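Local coordinates for Mgp-operon protein 3 (Mycoplasma pneumoniae, PDB 6RJ1) that is a surface adhesion protein (P40/P90) that probably acts together with protein P1 in attaching the bacterium to the sugars of host cells, at residues 180-185 with 220-225; 460-465 with 699-704; 367-372 with 442-447; 583-588 with 614-619. All coordinates share one frame; numbering follows the deposited sequence.

Contact 1 (180-185 with 220-225); sequences ARVNGV and GFKLDK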
# COMPACT_ATOMS: atom_id res chain seq x y z
N ALA A 180 -1.75 -16.13 -8.69
CA ALA A 180 -1.04 -17.41 -8.55
C ALA A 180 0.11 -17.62 -9.53
O ALA A 180 -0.10 -17.66 -10.74
CB ALA A 180 -2.03 -18.57 -8.63
N ARG A 181 1.33 -17.79 -9.00
CA ARG A 181 2.56 -18.02 -9.77
C ARG A 181 3.08 -19.41 -9.41
O ARG A 181 3.06 -19.77 -8.23
CB ARG A 181 3.61 -16.95 -9.37
CG ARG A 181 3.93 -15.87 -10.41
CD ARG A 181 2.76 -15.05 -10.95
NE ARG A 181 2.16 -14.13 -9.99
CZ ARG A 181 2.18 -12.80 -10.11
NH1 ARG A 181 1.56 -12.04 -9.22
NH2 ARG A 181 2.83 -12.23 -11.11
N VAL A 182 3.55 -20.19 -10.41
CA VAL A 182 4.10 -21.53 -10.19
C VAL A 182 5.24 -21.49 -9.16
O VAL A 182 6.11 -20.62 -9.23
CB VAL A 182 4.49 -22.27 -11.50
CG1 VAL A 182 5.11 -23.64 -11.21
CG2 VAL A 182 3.27 -22.43 -12.41
N ASN A 183 5.17 -22.38 -8.16
CA ASN A 183 6.14 -22.49 -7.07
C ASN A 183 7.57 -22.63 -7.56
O ASN A 183 7.84 -23.34 -8.53
CB ASN A 183 5.81 -23.68 -6.18
CG ASN A 183 4.97 -23.39 -4.98
OD1 ASN A 183 4.90 -22.26 -4.47
ND2 ASN A 183 4.34 -24.43 -4.49
N GLY A 184 8.47 -21.97 -6.84
CA GLY A 184 9.90 -22.05 -7.07
C GLY A 184 10.44 -23.38 -6.58
O GLY A 184 9.70 -24.19 -6.00
N VAL A 185 11.72 -23.61 -6.81
CA VAL A 185 12.44 -24.82 -6.44
C VAL A 185 12.55 -24.98 -4.90
O VAL A 185 12.59 -23.97 -4.20
CB VAL A 185 13.80 -24.80 -7.20
CG1 VAL A 185 14.91 -25.53 -6.46
CG2 VAL A 185 13.64 -25.35 -8.60
N GLY A 220 10.68 -19.61 -3.60
CA GLY A 220 10.07 -18.48 -4.29
C GLY A 220 9.03 -18.85 -5.32
O GLY A 220 8.27 -19.81 -5.14
N PHE A 221 8.96 -18.06 -6.39
CA PHE A 221 7.99 -18.27 -7.46
C PHE A 221 8.58 -17.98 -8.83
O PHE A 221 9.41 -17.07 -8.98
CB PHE A 221 6.69 -17.46 -7.19
CG PHE A 221 6.85 -15.96 -7.05
CD1 PHE A 221 7.14 -15.39 -5.82
CD2 PHE A 221 6.64 -15.12 -8.14
CE1 PHE A 221 7.27 -14.00 -5.69
CE2 PHE A 221 6.76 -13.73 -8.01
CZ PHE A 221 7.08 -13.18 -6.78
N LYS A 222 8.15 -18.77 -9.84
CA LYS A 222 8.57 -18.67 -11.23
C LYS A 222 8.14 -17.32 -11.85
O LYS A 222 7.00 -16.88 -11.67
CB LYS A 222 8.00 -19.84 -12.03
CG LYS A 222 8.62 -21.18 -11.68
CD LYS A 222 8.38 -22.21 -12.77
CE LYS A 222 9.10 -23.52 -12.48
NZ LYS A 222 8.75 -24.57 -13.48
N LEU A 223 9.07 -16.66 -12.57
CA LEU A 223 8.83 -15.36 -13.22
C LEU A 223 8.66 -15.44 -14.75
O LEU A 223 8.51 -14.41 -15.40
CB LEU A 223 9.94 -14.36 -12.85
CG LEU A 223 10.04 -13.96 -11.38
CD1 LEU A 223 11.33 -13.25 -11.11
CD2 LEU A 223 8.87 -13.08 -10.96
N ASP A 224 8.67 -16.67 -15.31
CA ASP A 224 8.55 -16.93 -16.75
C ASP A 224 7.14 -16.68 -17.32
O ASP A 224 7.01 -16.38 -18.51
CB ASP A 224 9.03 -18.35 -17.08
CG ASP A 224 8.22 -19.49 -16.47
OD1 ASP A 224 7.74 -19.33 -15.32
OD2 ASP A 224 8.09 -20.55 -17.14
N LYS A 225 6.10 -16.85 -16.49
CA LYS A 225 4.69 -16.69 -16.86
C LYS A 225 4.00 -15.75 -15.87
O LYS A 225 4.55 -15.46 -14.80
CB LYS A 225 3.97 -18.05 -16.87
CG LYS A 225 4.42 -19.00 -17.97
CD LYS A 225 3.66 -20.32 -17.94
CE LYS A 225 3.78 -21.08 -19.24
NZ LYS A 225 5.14 -21.63 -19.45
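R181 runs alongside F221, the two side chains pointing the same way. R181 CB sits 3.7 Å from F221 CD2. R181 CG then touches two things at once, F221 CD2 at 3.6 Å and K222 O at 3.5 Å, meeting the ring obliquely. The chain bends at chi2 and again at chi3, taking R181 CD past K225 O (4.3 Å) and carrying the head group beyond 220-225. There NE donates to L179 O, NH1 makes a salt bridge with E167 OE2, and the guanidinium forms a cation-pi contact with Y662. Its plane stands 47° from the F221 ring.

Strand 220-222 pairs antiparallel with strand 575-577 in a mixed sheet, and the 180-185 loop, between helices 176-179 and 187-192, adds a single bridge, N183 with F221. K222 N donates to V182 O (2.8 Å, 172° at the hydrogen) and G184 N to G220 O (2.8 Å). On the more open side the extended lysine lies along V182, K222 CD 3.9 Å from V182 CG1.

Two backbone bonds therefore tie loop to strand, while the arginine splits its work: CB and CG lie obliquely against F221, and its buried charge is balanced by E167, with L179 O holding NE, which probably fixes the head group in place.

Contact 2 (460-465 with 699-704); sequences YLNGQI and VNESEL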
# COMPACT_ATOMS: atom_id res chain seq x y z
N TYR A 460 -0.34 19.28 5.59
CA TYR A 460 0.39 20.51 5.90
C TYR A 460 0.69 20.53 7.39
O TYR A 460 -0.21 20.34 8.21
CB TYR A 460 -0.40 21.76 5.46
CG TYR A 460 0.26 23.07 5.81
CD1 TYR A 460 0.13 23.62 7.08
CD2 TYR A 460 1.04 23.76 4.88
CE1 TYR A 460 0.75 24.82 7.42
CE2 TYR A 460 1.66 24.96 5.21
CZ TYR A 460 1.50 25.49 6.48
OH TYR A 460 2.10 26.68 6.82
N LEU A 461 1.95 20.79 7.75
CA LEU A 461 2.40 20.88 9.13
C LEU A 461 3.46 21.97 9.31
O LEU A 461 4.63 21.75 8.99
CB LEU A 461 2.91 19.51 9.65
CG LEU A 461 3.20 19.42 11.17
CD1 LEU A 461 1.92 19.36 11.97
CD2 LEU A 461 4.08 18.22 11.49
N ASN A 462 3.03 23.13 9.83
CA ASN A 462 3.89 24.28 10.14
C ASN A 462 4.89 24.63 9.02
O ASN A 462 6.11 24.46 9.19
CB ASN A 462 4.59 24.05 11.49
CG ASN A 462 3.67 24.15 12.68
OD1 ASN A 462 2.90 23.23 13.00
ND2 ASN A 462 3.72 25.29 13.37
N GLY A 463 4.37 25.10 7.89
CA GLY A 463 5.16 25.51 6.73
C GLY A 463 5.75 24.39 5.90
O GLY A 463 6.45 24.64 4.92
N GLN A 464 5.47 23.14 6.29
CA GLN A 464 5.96 21.95 5.59
C GLN A 464 4.79 21.20 4.99
O GLN A 464 3.77 21.00 5.65
CB GLN A 464 6.76 21.03 6.53
CG GLN A 464 7.95 21.70 7.19
CD GLN A 464 9.14 20.81 7.16
OE1 GLN A 464 9.85 20.73 6.15
NE2 GLN A 464 9.40 20.13 8.27
N ILE A 465 4.96 20.77 3.74
CA ILE A 465 3.95 20.00 3.03
C ILE A 465 4.52 18.62 2.78
O ILE A 465 5.64 18.49 2.27
CB ILE A 465 3.46 20.70 1.74
CG1 ILE A 465 2.85 22.09 2.04
CG2 ILE A 465 2.45 19.83 0.99
CD1 ILE A 465 3.70 23.23 1.68
N VAL A 699 5.26 10.90 13.36
CA VAL A 699 6.54 11.50 12.98
C VAL A 699 6.53 13.02 13.29
O VAL A 699 5.57 13.72 12.96
CB VAL A 699 6.97 11.13 11.52
CG1 VAL A 699 5.80 10.66 10.65
CG2 VAL A 699 7.77 12.22 10.83
N ASN A 700 7.59 13.49 13.99
CA ASN A 700 7.78 14.88 14.40
C ASN A 700 8.52 15.71 13.35
O ASN A 700 9.10 15.14 12.41
CB ASN A 700 8.49 14.96 15.75
CG ASN A 700 9.84 14.30 15.80
OD1 ASN A 700 10.80 14.72 15.16
ND2 ASN A 700 9.94 13.25 16.59
N GLU A 701 8.53 17.06 13.53
CA GLU A 701 9.17 18.04 12.65
C GLU A 701 10.65 17.75 12.35
O GLU A 701 11.06 17.93 11.21
CB GLU A 701 9.00 19.47 13.17
CG GLU A 701 7.63 20.07 12.88
CD GLU A 701 7.63 21.51 12.42
OE1 GLU A 701 8.09 22.39 13.19
OE2 GLU A 701 7.15 21.78 11.29
N SER A 702 11.44 17.33 13.37
CA SER A 702 12.86 17.03 13.16
C SER A 702 13.05 15.77 12.29
O SER A 702 13.97 15.73 11.48
CB SER A 702 13.61 16.93 14.49
OG SER A 702 13.51 15.65 15.10
N GLU A 703 12.15 14.77 12.44
CA GLU A 703 12.17 13.55 11.64
C GLU A 703 11.79 13.89 10.19
O GLU A 703 12.38 13.35 9.25
CB GLU A 703 11.22 12.48 12.22
CG GLU A 703 11.72 11.85 13.50
CD GLU A 703 10.75 10.89 14.17
OE1 GLU A 703 9.61 11.31 14.47
OE2 GLU A 703 11.14 9.72 14.42
N LEU A 704 10.84 14.82 10.02
CA LEU A 704 10.41 15.31 8.71
C LEU A 704 11.50 16.15 8.06
O LEU A 704 11.70 16.05 6.86
CB LEU A 704 9.11 16.12 8.82
CG LEU A 704 7.82 15.32 9.02
CD1 LEU A 704 6.68 16.23 9.42
CD2 LEU A 704 7.45 14.52 7.78
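L461 and E701 face each other where a type I' turn, L461 to Q464, meets the first turn of helix 701-712, with L461 CA 8.1 Å from E701 CA; no hydrogen bond crosses. The leucines do the apolar work. L461 and L704 cross at about a right angle, and CD2 of L461 rests 3.9 Å from CD1 of L704. L461 can reach it because its CG is anti to the backbone N (chi1 -170°).

E701 bends at chi2 and brings its carboxylate over the turn, where E701 OE2 lies 3.4 Å from N462 CB. It also comes near L461 O, but both are acceptors and no bond forms. Q464 slides past L704 in the opposite direction, Q464 NE2 coming 4.1 Å from L704 CB, with its amide plane 74° from the E701 carboxylate. Its OE1 has a weak hydrogen bond to R708, further along the same helix.

N700 OD1 takes S702 OG and E703 N (3.0 Å) from opposite faces of its plane, and E703 OE1 takes N700 N (3.0 Å) on its anti lone pair. This is a capping box, and the contact packs a beta-hairpin, strands 457-461 and 464-468 at one end of the eight-stranded mixed sheet, on a capped helix N-terminus.

Contact 3 (367-372 with 442-447); sequences GVIVPG and ALPNVI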
# COMPACT_ATOMS: atom_id res chain seq x y z
N GLY A 367 -5.35 5.91 -11.14
CA GLY A 367 -4.40 6.99 -11.33
C GLY A 367 -3.27 6.61 -12.26
O GLY A 367 -2.22 7.27 -12.27
N VAL A 368 -3.46 5.54 -13.04
CA VAL A 368 -2.47 5.08 -14.01
C VAL A 368 -2.79 5.83 -15.31
O VAL A 368 -3.97 5.96 -15.66
CB VAL A 368 -2.50 3.53 -14.16
CG1 VAL A 368 -1.74 3.05 -15.39
CG2 VAL A 368 -1.96 2.84 -12.91
N ILE A 369 -1.77 6.40 -15.96
CA ILE A 369 -1.94 7.13 -17.22
C ILE A 369 -2.27 6.12 -18.34
O ILE A 369 -1.40 5.34 -18.74
CB ILE A 369 -0.73 8.04 -17.58
CG1 ILE A 369 -0.40 9.06 -16.46
CG2 ILE A 369 -0.93 8.74 -18.95
CD1 ILE A 369 1.02 9.63 -16.51
N VAL A 370 -3.53 6.12 -18.78
CA VAL A 370 -4.00 5.26 -19.87
C VAL A 370 -4.35 6.19 -21.05
O VAL A 370 -5.46 6.74 -21.09
CB VAL A 370 -5.15 4.29 -19.47
CG1 VAL A 370 -5.55 3.40 -20.64
CG2 VAL A 370 -4.77 3.44 -18.26
N PRO A 371 -3.40 6.43 -21.98
CA PRO A 371 -3.70 7.32 -23.12
C PRO A 371 -4.89 6.87 -23.96
O PRO A 371 -5.03 5.68 -24.26
CB PRO A 371 -2.39 7.34 -23.92
CG PRO A 371 -1.34 6.89 -22.95
CD PRO A 371 -2.03 5.89 -22.07
N GLY A 372 -5.77 7.82 -24.28
CA GLY A 372 -6.99 7.58 -25.04
C GLY A 372 -8.20 7.44 -24.13
O GLY A 372 -9.34 7.36 -24.62
N ALA A 442 0.82 1.85 -26.42
CA ALA A 442 1.35 1.29 -25.17
C ALA A 442 1.27 2.38 -24.09
O ALA A 442 1.33 3.57 -24.41
CB ALA A 442 2.79 0.85 -25.36
N LEU A 443 1.14 1.97 -22.82
CA LEU A 443 1.07 2.89 -21.68
C LEU A 443 2.44 3.54 -21.47
O LEU A 443 3.44 2.92 -21.81
CB LEU A 443 0.71 2.12 -20.38
CG LEU A 443 -0.59 1.34 -20.29
CD1 LEU A 443 -0.65 0.58 -18.99
CD2 LEU A 443 -1.80 2.24 -20.39
N PRO A 444 2.54 4.73 -20.83
CA PRO A 444 3.87 5.28 -20.52
C PRO A 444 4.65 4.41 -19.52
O PRO A 444 4.07 3.55 -18.85
CB PRO A 444 3.54 6.66 -19.91
CG PRO A 444 2.14 6.94 -20.31
CD PRO A 444 1.47 5.63 -20.34
N ASN A 445 5.99 4.63 -19.43
CA ASN A 445 6.98 3.95 -18.56
C ASN A 445 6.46 3.63 -17.15
O ASN A 445 5.61 4.36 -16.63
CB ASN A 445 8.24 4.82 -18.39
CG ASN A 445 8.86 5.35 -19.65
OD1 ASN A 445 9.85 4.81 -20.16
ND2 ASN A 445 8.30 6.43 -20.17
N VAL A 446 7.05 2.60 -16.50
CA VAL A 446 6.77 2.25 -15.11
C VAL A 446 7.15 3.46 -14.23
O VAL A 446 6.38 3.83 -13.34
CB VAL A 446 7.52 0.95 -14.70
CG1 VAL A 446 7.49 0.72 -13.19
CG2 VAL A 446 6.97 -0.26 -15.44
N ILE A 447 8.31 4.10 -14.54
CA ILE A 447 8.83 5.26 -13.80
C ILE A 447 7.87 6.47 -13.89
O ILE A 447 7.71 7.18 -12.89
CB ILE A 447 10.30 5.59 -14.20
CG1 ILE A 447 10.96 6.54 -13.17
CG2 ILE A 447 10.44 6.11 -15.64
CD1 ILE A 447 11.18 5.95 -11.78
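I369, V370 and P371 pack on L443 and P444, just after the Schellman motif at G367 closes helix 360-365 and just before helix 446-454 begins at its N-cap, N445. The contact thus joins the exit of one helix to the approach to the next modelled helix, across a gap in the model (377-439).

Apolar contacts come first, since no hydrogen bond crosses. L443 pushes one methyl, CD2, into the other loop: L443 CD2 sits in the hollow formed by V370 CA, CG1 and CG2, 3.8 Å from V370 CG2, and lies 4.0 Å from P371 CD. I369 crosses P444 at about a right angle, I369 CG2 to P444 CG 3.8 Å. The two prolines meet through their CD atoms, P371 CD to P444 CD 3.9 Å.

Polar groups are looked after by neighbours. Two residues of helix 446-454 hold the 367-372 loop: Q449 accepts from I369 N through OE1, and H452 ND1 bonds to G367 O. S235, from a separate loop, holds L443 O through its OG.

A further contact is backbone against side chain: I369 O points into the L443-P444 junction, 3.5 Å from L443 CD2.

Contact 4 (583-588 with 614-619); sequences AGLDSD and TFAYVT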
# COMPACT_ATOMS: atom_id res chain seq x y z
N ALA A 583 5.69 -17.58 12.18
CA ALA A 583 6.26 -18.09 13.42
C ALA A 583 5.95 -19.58 13.56
O ALA A 583 4.84 -20.00 13.23
CB ALA A 583 5.68 -17.33 14.60
N GLY A 584 6.93 -20.34 14.04
CA GLY A 584 6.81 -21.79 14.23
C GLY A 584 5.69 -22.21 15.17
O GLY A 584 5.24 -21.41 15.99
N LEU A 585 5.24 -23.47 15.04
CA LEU A 585 4.17 -24.03 15.88
C LEU A 585 4.57 -24.09 17.35
O LEU A 585 3.72 -23.95 18.24
CB LEU A 585 3.77 -25.43 15.38
CG LEU A 585 2.95 -25.49 14.10
CD1 LEU A 585 2.90 -26.90 13.56
CD2 LEU A 585 1.54 -24.97 14.32
N ASP A 586 5.87 -24.25 17.60
CA ASP A 586 6.52 -24.35 18.91
C ASP A 586 6.97 -22.99 19.48
O ASP A 586 7.76 -22.97 20.42
CB ASP A 586 7.72 -25.30 18.79
CG ASP A 586 8.82 -24.82 17.85
OD1 ASP A 586 8.48 -24.35 16.74
OD2 ASP A 586 10.00 -24.90 18.23
N SER A 587 6.48 -21.86 18.92
CA SER A 587 6.84 -20.54 19.42
C SER A 587 6.37 -20.35 20.85
O SER A 587 5.33 -20.90 21.24
CB SER A 587 6.21 -19.45 18.56
OG SER A 587 6.67 -19.49 17.22
N ASP A 588 7.13 -19.57 21.63
CA ASP A 588 6.76 -19.24 23.00
C ASP A 588 5.59 -18.26 22.99
O ASP A 588 5.36 -17.58 21.98
CB ASP A 588 7.96 -18.68 23.78
CG ASP A 588 9.04 -19.71 24.07
OD1 ASP A 588 8.70 -20.81 24.59
OD2 ASP A 588 10.22 -19.42 23.79
N THR A 614 -2.74 -35.37 10.51
CA THR A 614 -3.09 -33.97 10.75
C THR A 614 -1.98 -33.09 10.19
O THR A 614 -0.85 -33.14 10.68
CB THR A 614 -3.48 -33.69 12.23
OG1 THR A 614 -3.40 -32.28 12.47
CG2 THR A 614 -2.61 -34.41 13.25
N PHE A 615 -2.30 -32.32 9.15
CA PHE A 615 -1.33 -31.43 8.50
C PHE A 615 -1.29 -30.04 9.13
O PHE A 615 -2.14 -29.69 9.94
CB PHE A 615 -1.57 -31.37 6.98
CG PHE A 615 -2.96 -31.02 6.51
CD1 PHE A 615 -3.41 -29.70 6.51
CD2 PHE A 615 -3.81 -32.01 6.01
CE1 PHE A 615 -4.70 -29.38 6.07
CE2 PHE A 615 -5.10 -31.69 5.56
CZ PHE A 615 -5.54 -30.38 5.60
N ALA A 616 -0.26 -29.27 8.75
CA ALA A 616 0.00 -27.88 9.14
C ALA A 616 0.93 -27.31 8.07
O ALA A 616 1.75 -28.04 7.50
CB ALA A 616 0.66 -27.81 10.51
N TYR A 617 0.79 -26.01 7.78
CA TYR A 617 1.63 -25.37 6.77
C TYR A 617 2.82 -24.61 7.39
O TYR A 617 3.57 -23.96 6.68
CB TYR A 617 0.79 -24.51 5.82
CG TYR A 617 0.03 -25.33 4.80
CD1 TYR A 617 0.66 -25.78 3.64
CD2 TYR A 617 -1.31 -25.65 4.98
CE1 TYR A 617 -0.04 -26.54 2.69
CE2 TYR A 617 -2.01 -26.40 4.04
CZ TYR A 617 -1.37 -26.84 2.90
OH TYR A 617 -2.05 -27.59 1.96
N VAL A 618 3.01 -24.76 8.71
CA VAL A 618 4.09 -24.13 9.49
C VAL A 618 5.00 -25.19 10.10
O VAL A 618 4.57 -26.32 10.35
CB VAL A 618 3.58 -23.17 10.60
CG1 VAL A 618 4.48 -21.95 10.70
CG2 VAL A 618 2.14 -22.75 10.39
N THR A 619 6.26 -24.81 10.39
CA THR A 619 7.27 -25.68 10.98
C THR A 619 6.93 -26.08 12.42
O THR A 619 6.54 -25.22 13.22
CB THR A 619 8.67 -25.07 10.84
OG1 THR A 619 9.62 -25.97 11.40
CG2 THR A 619 8.81 -23.69 11.51
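A583 opens the contact by laying its carbonyl against the CG1 methyl of V618, at the start of a segment that then folds into a type I beta turn from G584 to S587. The partner is the end of the 614-619 segment, just past strand 614-616, which pairs with strand 609-611 in a small two-stranded sheet. The two touching parts run nearly perpendicular, 92° apart.

G584 comes next. G584 CA sits 3.9 Å from T619 CG2, while its N bonds to N597 OD1.

L585 carries the largest share of the contact. L585 N donates to T619 O (2.8 Å, 173° at the hydrogen), the one hydrogen bond between the segments, with the donor almost in line with the C=O. Its side chain has CG beside the backbone N and anti to the carbonyl carbon (chi1 -74°), a setting that sends CD1 across to 614-619. There L585 CD1 reaches A616 CB at 3.9 Å and V618 O at 3.7 Å, giving a buried leucine lodged along the bend of the other segment.

D586 OD1 bonds to S622 OG. On the facing residue, T619 OG1 is bonded to V621 O, leaving the methyl CG2 as the branch that meets G584.

S587 completes the turn: S587 OG and N both reach G584 O from the same face of its plane, OG at 2.7 Å and N at 3.2 Å.

In the fold
None of the four contacts touches another. Contacts 1 and 4 are the nearest pair, with nearest atoms about 9 Å apart and centres 24 Å apart; strand 575-577 relates them, pairing with strand 220-222 of contact 1 and preceding the 583-588 loop in the chain. Helix 446-454 of contact 3 is followed in the chain by strand 457-461 of contact 2, though the centres of the two contacts lie 32 Å apart. Contact 2 spans the longest stretch of chain, 234 residues, and contact 4 falls within it, 44 Å away between centres. Contacts 1 and 2 lie on opposite sides of the chain's centre, as do contacts 3 and 4.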